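Local atomic coordinates of uncharacterized protein (Bacteroides uniformis, PDB entry 4Q53), a protein that is of unknown function but adopts a cystatin-like fold, in which helices pack against a curved beta sheet, and belongs to the DUF4783 family of the NTF2 clan. Residues A11-N16 with S59-H64; G46-F51 with I103-T108. One frame throughout, in Å; residues are numbered along the deposited sequence.

Contact 1 of 2, residues A11-N16 with S59-H64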
loop_
_atom_site.group_PDB
_atom_site.type_symbol
_atom_site.label_atom_id
_atom_site.label_comp_id
_atom_site.label_asym_id
_atom_site.label_seq_id
_atom_site.Cartn_x
_atom_site.Cartn_y
_atom_site.Cartn_z
ATOM N N ALA A 11 -6.583 5.546 2.066
ATOM C CA ALA A 11 -5.336 5.901 2.723
ATOM C C ALA A 11 -4.280 6.324 1.714
ATOM O O ALA A 11 -3.542 7.281 1.945
ATOM C CB ALA A 11 -4.834 4.747 3.558
ATOM N N PHE A 12 -4.181 5.601 0.599
ATOM C CA PHE A 12 -3.264 5.997 -0.457
ATOM C C PHE A 12 -3.681 7.306 -1.107
ATOM O O PHE A 12 -2.840 8.157 -1.362
ATOM C CB PHE A 12 -3.116 4.900 -1.510
ATOM C CG PHE A 12 -2.041 3.902 -1.187
ATOM C CD1 PHE A 12 -2.328 2.782 -0.453
ATOM C CD2 PHE A 12 -0.737 4.106 -1.609
ATOM C CE1 PHE A 12 -1.338 1.871 -0.139
ATOM C CE2 PHE A 12 0.269 3.200 -1.282
ATOM C CZ PHE A 12 -0.034 2.081 -0.558
ATOM N N LYS A 13 -4.976 7.481 -1.363
ATOM C CA LYS A 13 -5.468 8.730 -1.958
ATOM C C LYS A 13 -5.082 9.944 -1.113
ATOM O O LYS A 13 -4.801 11.032 -1.634
ATOM C CB LYS A 13 -6.991 8.704 -2.106
ATOM C CG LYS A 13 -7.470 7.870 -3.283
ATOM C CD LYS A 13 -8.991 7.842 -3.340
ATOM C CE LYS A 13 -9.514 7.155 -4.584
ATOM N NZ LYS A 13 -9.329 7.970 -5.824
ATOM N N GLU A 14 -5.055 9.745 0.198
ATOM C CA GLU A 14 -4.786 10.826 1.136
ATOM C C GLU A 14 -3.335 10.859 1.608
ATOM O O GLU A 14 -2.953 11.746 2.363
ATOM C CB GLU A 14 -5.695 10.680 2.349
ATOM C CG GLU A 14 -7.175 10.612 2.007
ATOM C CD GLU A 14 -8.004 10.125 3.166
ATOM O OE1 GLU A 14 -7.657 10.455 4.320
ATOM O OE2 GLU A 14 -8.983 9.385 2.939
ATOM N N GLY A 15 -2.526 9.887 1.193
ATOM C CA GLY A 15 -1.140 9.840 1.633
ATOM C C GLY A 15 -1.051 9.751 3.145
ATOM O O GLY A 15 -0.229 10.426 3.776
ATOM N N ASN A 16 -1.896 8.898 3.716
ATOM C CA ASN A 16 -2.005 8.816 5.167
ATOM C C ASN A 16 -1.634 7.437 5.710
ATOM O O ASN A 16 -2.396 6.478 5.661
ATOM C CB ASN A 16 -3.395 9.249 5.634
ATOM C CG ASN A 16 -3.429 9.551 7.113
ATOM O OD1 ASN A 16 -2.714 8.926 7.890
ATOM N ND2 ASN A 16 -4.242 10.527 7.511
ATOM N N SER A 59 -3.092 11.906 -6.428
ATOM C CA SER A 59 -4.203 11.015 -6.733
ATOM C C SER A 59 -3.757 9.570 -6.628
ATOM O O SER A 59 -2.558 9.259 -6.736
ATOM C CB SER A 59 -4.764 11.294 -8.136
ATOM O OG SER A 59 -3.841 10.951 -9.164
ATOM N N PHE A 60 -4.728 8.687 -6.420
ATOM C CA PHE A 60 -4.516 7.246 -6.519
ATOM C C PHE A 60 -5.725 6.681 -7.231
ATOM O O PHE A 60 -6.855 6.874 -6.800
ATOM C CB PHE A 60 -4.339 6.603 -5.147
ATOM C CG PHE A 60 -4.078 5.129 -5.199
ATOM C CD1 PHE A 60 -3.014 4.630 -5.921
ATOM C CD2 PHE A 60 -4.899 4.249 -4.533
ATOM C CE1 PHE A 60 -2.763 3.265 -5.977
ATOM C CE2 PHE A 60 -4.653 2.895 -4.583
ATOM C CZ PHE A 60 -3.585 2.405 -5.316
ATOM N N ASN A 61 -5.472 5.997 -8.333
ATOM C CA ASN A 61 -6.533 5.405 -9.120
ATOM C C ASN A 61 -6.262 3.938 -9.349
ATOM O O ASN A 61 -5.228 3.564 -9.912
ATOM C CB ASN A 61 -6.673 6.120 -10.457
ATOM C CG ASN A 61 -7.223 7.532 -10.300
ATOM O OD1 ASN A 61 -8.432 7.730 -10.175
ATOM N ND2 ASN A 61 -6.337 8.516 -10.290
ATOM N N VAL A 62 -7.215 3.121 -8.932
ATOM C CA VAL A 62 -7.133 1.678 -9.062
ATOM C C VAL A 62 -7.610 1.264 -10.445
ATOM O O VAL A 62 -8.572 1.824 -10.963
ATOM C CB VAL A 62 -7.981 1.008 -7.977
ATOM C CG1 VAL A 62 -8.022 -0.505 -8.128
ATOM C CG2 VAL A 62 -7.450 1.383 -6.596
ATOM N N ASN A 63 -6.933 0.278 -11.032
ATOM C CA ASN A 63 -7.367 -0.294 -12.312
ATOM C C ASN A 63 -7.608 -1.801 -12.302
ATOM O O ASN A 63 -8.093 -2.341 -13.283
ATOM C CB ASN A 63 -6.403 0.099 -13.440
ATOM C CG ASN A 63 -6.394 1.584 -13.668
ATOM O OD1 ASN A 63 -7.409 2.166 -14.023
ATOM N ND2 ASN A 63 -5.246 2.222 -13.439
ATOM N N HIS A 64 -7.292 -2.478 -11.199
ATOM C CA HIS A 64 -7.610 -3.906 -11.097
ATOM C C HIS A 64 -7.592 -4.288 -9.643
ATOM O O HIS A 64 -6.636 -3.974 -8.921
ATOM C CB HIS A 64 -6.559 -4.678 -11.850
ATOM C CG HIS A 64 -6.879 -6.097 -12.201
ATOM N ND1 HIS A 64 -8.104 -6.722 -12.070
ATOM C CD2 HIS A 64 -6.058 -7.013 -12.758
ATOM C CE1 HIS A 64 -7.992 -7.970 -12.510
ATOM N NE2 HIS A 64 -6.772 -8.163 -12.951
HETATM O O HOH W 1 -7.392 10.104 -6.016
#
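Phe-12 sets its CB over one face of the Phe-60 ring, a CH-pi contact with CB 4.0 Å from the ring centroid. The two rings follow on obliquely, their centroids 5.3 Å apart and their planes inclined at 34°. On the solvent side, Lys-13 crosses the Phe-60 side chain at about a right angle: its CG passes 3.9 Å from Phe-60 CB, and a bend in the last torsion of the chain (chi4 -73°) brings NZ to 2.9 Å from Phe-60 O. The donor meets this oxygen almost head-on, at a C=O...N angle of 167°. NZ also donates to a water, which accepts from Phe-60 N at 3.0 Å.

Farther out, Phe-12 meets Phe-52 edge-to-face and Phe-60 rests on Ile-9 and Leu-78, continuing the apolar layer under helix 6-14. Behind Lys-13 the helix closes in a Schellman motif, where Gly-15 adopts a positive phi that glycine tolerates easily; Asn-16 then caps the next helix through OD1. Ser-59 and Asn-61 make backbone bonds to strand 71-80, whereas the backbone of Phe-60 turns to the lysine and the water. Phenylalanine thus suits the buried side and lysine the exposed rim, where a probably charged ammonium is held by a neutral carbonyl, whose oxygen it would be expected to polarise.

Contact 2 of 2, residues G46-F51 with I103-T108; sequences GTMAAF and IRIDKT
Met-48 reaches down from helix 46-51 onto Ile-103 and Ile-105 of strand 103-107, and Phe-51, one helical turn on, meets Ile-105. This is the helix-on-sheet packing of a cystatin-like fold: the two axes come within 12.1 Å, at 24° between their directions, and apolar side chains, among them a selenomethionine and one aromatic ring, meet between them.

Ile-103 comes first, offering CD1 to Met-48 CG at 4.4 Å, a loose apolar touch. Arg-104 turns to the other face of the strand, where a polar side chain is at home: NH1 bonds to Asn-88 OD1, and a long salt bridge links NH2 to Asp-106 OD2. Ile-105 points back to the helix and takes the largest share of the contact. Bends at chi2 and chi3 fold the Met-48 chain so that SE and CE come against Ile-105 CD1, CE tip to tip with it at 3.9 Å. With its CG anti to the backbone N (chi1 -178°), Phe-51 extends toward the sheet, its ring stacked on His-55 and edge-to-face with Phe-85. The same Ile-105 CD1 makes a CH-pi contact over the Phe-51 ring face, 4.2 Å from the centroid and 9° off the normal. Isoleucine favours the extended backbone of a strand, and its second branch is used too. With an alanine here, the methyl shared by the Phe-51 face and Met-48 CE would be missing, and a gap would probably open beneath the helix. Beyond Ile-105, Lys-107 N bonds to Gln-33 OE1 as the strand ends. That second branch, Ile-105 CG2, lies 3.7 Å from Phe-51 CZ.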
loop_
_atom_site.group_PDB
_atom_site.type_symbol
_atom_site.label_atom_id
_atom_site.label_comp_id
_atom_site.label_asym_id
_atom_site.label_seq_id
_atom_site.Cartn_x
_atom_site.Cartn_y
_atom_site.Cartn_z
ATOM N N GLY A 46 5.975 3.138 9.576
ATOM C CA GLY A 46 7.020 4.148 9.539
ATOM C C GLY A 46 7.605 4.350 8.155
ATOM O O GLY A 46 7.862 5.480 7.714
ATOM N N THR A 47 7.807 3.249 7.447
ATOM C CA THR A 47 8.310 3.314 6.087
ATOM C C THR A 47 7.295 4.031 5.176
ATOM O O THR A 47 7.661 4.866 4.356
ATOM C CB THR A 47 8.576 1.899 5.566
ATOM O OG1 THR A 47 9.573 1.289 6.383
ATOM C CG2 THR A 47 9.043 1.911 4.124
HETATM N N MSE A 48 6.019 3.698 5.317
HETATM C CA MSE A 48 4.989 4.347 4.508
HETATM C C MSE A 48 4.843 5.827 4.879
HETATM O O MSE A 48 4.603 6.656 4.008
HETATM C CB MSE A 48 3.664 3.571 4.574
HETATM C CG MSE A 48 3.712 2.222 3.828
HETATM SE SE MSE A 48 4.327 2.368 1.989
HETATM C CE MSE A 48 3.110 3.752 1.360
ATOM N N ALA A 49 5.001 6.166 6.161
ATOM C CA ALA A 49 4.950 7.564 6.577
ATOM C C ALA A 49 6.052 8.342 5.867
ATOM O O ALA A 49 5.828 9.438 5.350
ATOM C CB ALA A 49 5.098 7.704 8.104
ATOM N N ALA A 50 7.254 7.776 5.846
ATOM C CA ALA A 50 8.371 8.444 5.179
ATOM C C ALA A 50 8.085 8.549 3.676
ATOM O O ALA A 50 8.370 9.568 3.045
ATOM C CB ALA A 50 9.670 7.700 5.419
ATOM N N PHE A 51 7.523 7.502 3.093
ATOM C CA PHE A 51 7.256 7.543 1.666
ATOM C C PHE A 51 6.272 8.657 1.332
ATOM O O PHE A 51 6.518 9.454 0.433
ATOM C CB PHE A 51 6.724 6.212 1.129
ATOM C CG PHE A 51 6.501 6.241 -0.359
ATOM C CD1 PHE A 51 7.551 6.002 -1.235
ATOM C CD2 PHE A 51 5.258 6.573 -0.880
ATOM C CE1 PHE A 51 7.359 6.069 -2.603
ATOM C CE2 PHE A 51 5.071 6.659 -2.240
ATOM C CZ PHE A 51 6.120 6.397 -3.100
ATOM N N ILE A 103 3.326 -4.734 -0.098
ATOM C CA ILE A 103 3.151 -3.510 -0.869
ATOM C C ILE A 103 4.358 -3.368 -1.776
ATOM O O ILE A 103 5.495 -3.349 -1.292
ATOM C CB ILE A 103 3.067 -2.254 0.028
ATOM C CG1 ILE A 103 1.935 -2.407 1.051
ATOM C CG2 ILE A 103 2.919 -0.998 -0.813
ATOM C CD1 ILE A 103 1.800 -1.251 2.012
ATOM N N ARG A 104 4.108 -3.240 -3.071
ATOM C CA ARG A 104 5.129 -2.930 -4.054
ATOM C C ARG A 104 4.826 -1.558 -4.617
ATOM O O ARG A 104 3.689 -1.275 -4.994
ATOM C CB ARG A 104 5.147 -3.970 -5.175
ATOM C CG ARG A 104 6.218 -3.727 -6.219
ATOM C CD ARG A 104 6.211 -4.745 -7.375
ATOM N NE ARG A 104 6.871 -4.140 -8.534
ATOM C CZ ARG A 104 6.247 -3.562 -9.569
ATOM N NH1 ARG A 104 4.915 -3.550 -9.678
ATOM N NH2 ARG A 104 6.968 -3.001 -10.521
ATOM N N ILE A 105 5.854 -0.720 -4.702
ATOM C CA ILE A 105 5.726 0.624 -5.246
ATOM C C ILE A 105 6.890 0.799 -6.216
ATOM O O ILE A 105 8.054 0.669 -5.838
ATOM C CB ILE A 105 5.799 1.694 -4.137
ATOM C CG1 ILE A 105 4.646 1.498 -3.149
ATOM C CG2 ILE A 105 5.792 3.104 -4.756
ATOM C CD1 ILE A 105 4.644 2.458 -1.985
ATOM N N ASP A 106 6.574 1.077 -7.471
ATOM C CA ASP A 106 7.592 1.194 -8.497
ATOM C C ASP A 106 7.379 2.411 -9.369
ATOM O O ASP A 106 6.291 2.624 -9.905
ATOM C CB ASP A 106 7.675 -0.021 -9.360
ATOM C CG ASP A 106 8.997 -0.051 -10.079
ATOM O OD1 ASP A 106 10.031 -0.303 -9.396
ATOM O OD2 ASP A 106 9.038 0.273 -11.280
ATOM N N LYS A 107 8.413 3.235 -9.483
ATOM C CA LYS A 107 8.296 4.477 -10.214
ATOM C C LYS A 107 8.096 4.214 -11.683
ATOM O O LYS A 107 8.761 3.373 -12.253
ATOM C CB LYS A 107 9.554 5.335 -10.016
ATOM C CG LYS A 107 9.411 6.770 -10.492
ATOM C CD LYS A 107 10.667 7.593 -10.207
ATOM C CE LYS A 107 10.523 9.007 -10.748
ATOM N NZ LYS A 107 10.287 9.036 -12.229
ATOM N N THR A 108 7.189 4.972 -12.286
ATOM C CA THR A 108 6.924 4.883 -13.701
ATOM C C THR A 108 8.082 5.438 -14.496
ATOM O O THR A 108 8.916 6.157 -13.961
ATOM C CB THR A 108 5.664 5.662 -14.099
ATOM O OG1 THR A 108 5.886 7.044 -13.829
ATOM C CG2 THR A 108 4.441 5.168 -13.334
#

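Overall arrangement
From the N terminus, helix 6-14 comes first, and contact 1 closes a loop of 42 intervening residues by bringing it onto strand 57-67. Helix 41-54 leaves from within that loop and, through contact 2, meets strand 97-107 near the C terminus, with 51 residues in between. The segments alternate along the chain, so the two closures cross. Each seats a helix on the same mixed sheet, one toward the strand 57-67 side and the other on strand 97-107. Their centres lie 12 Å apart, yet the apolar layers join: Phe-12 CE2 packs 3.9 Å from Met-48 CE, and Phe-12 CZ packs 4.3 Å from Ile-103 CG2.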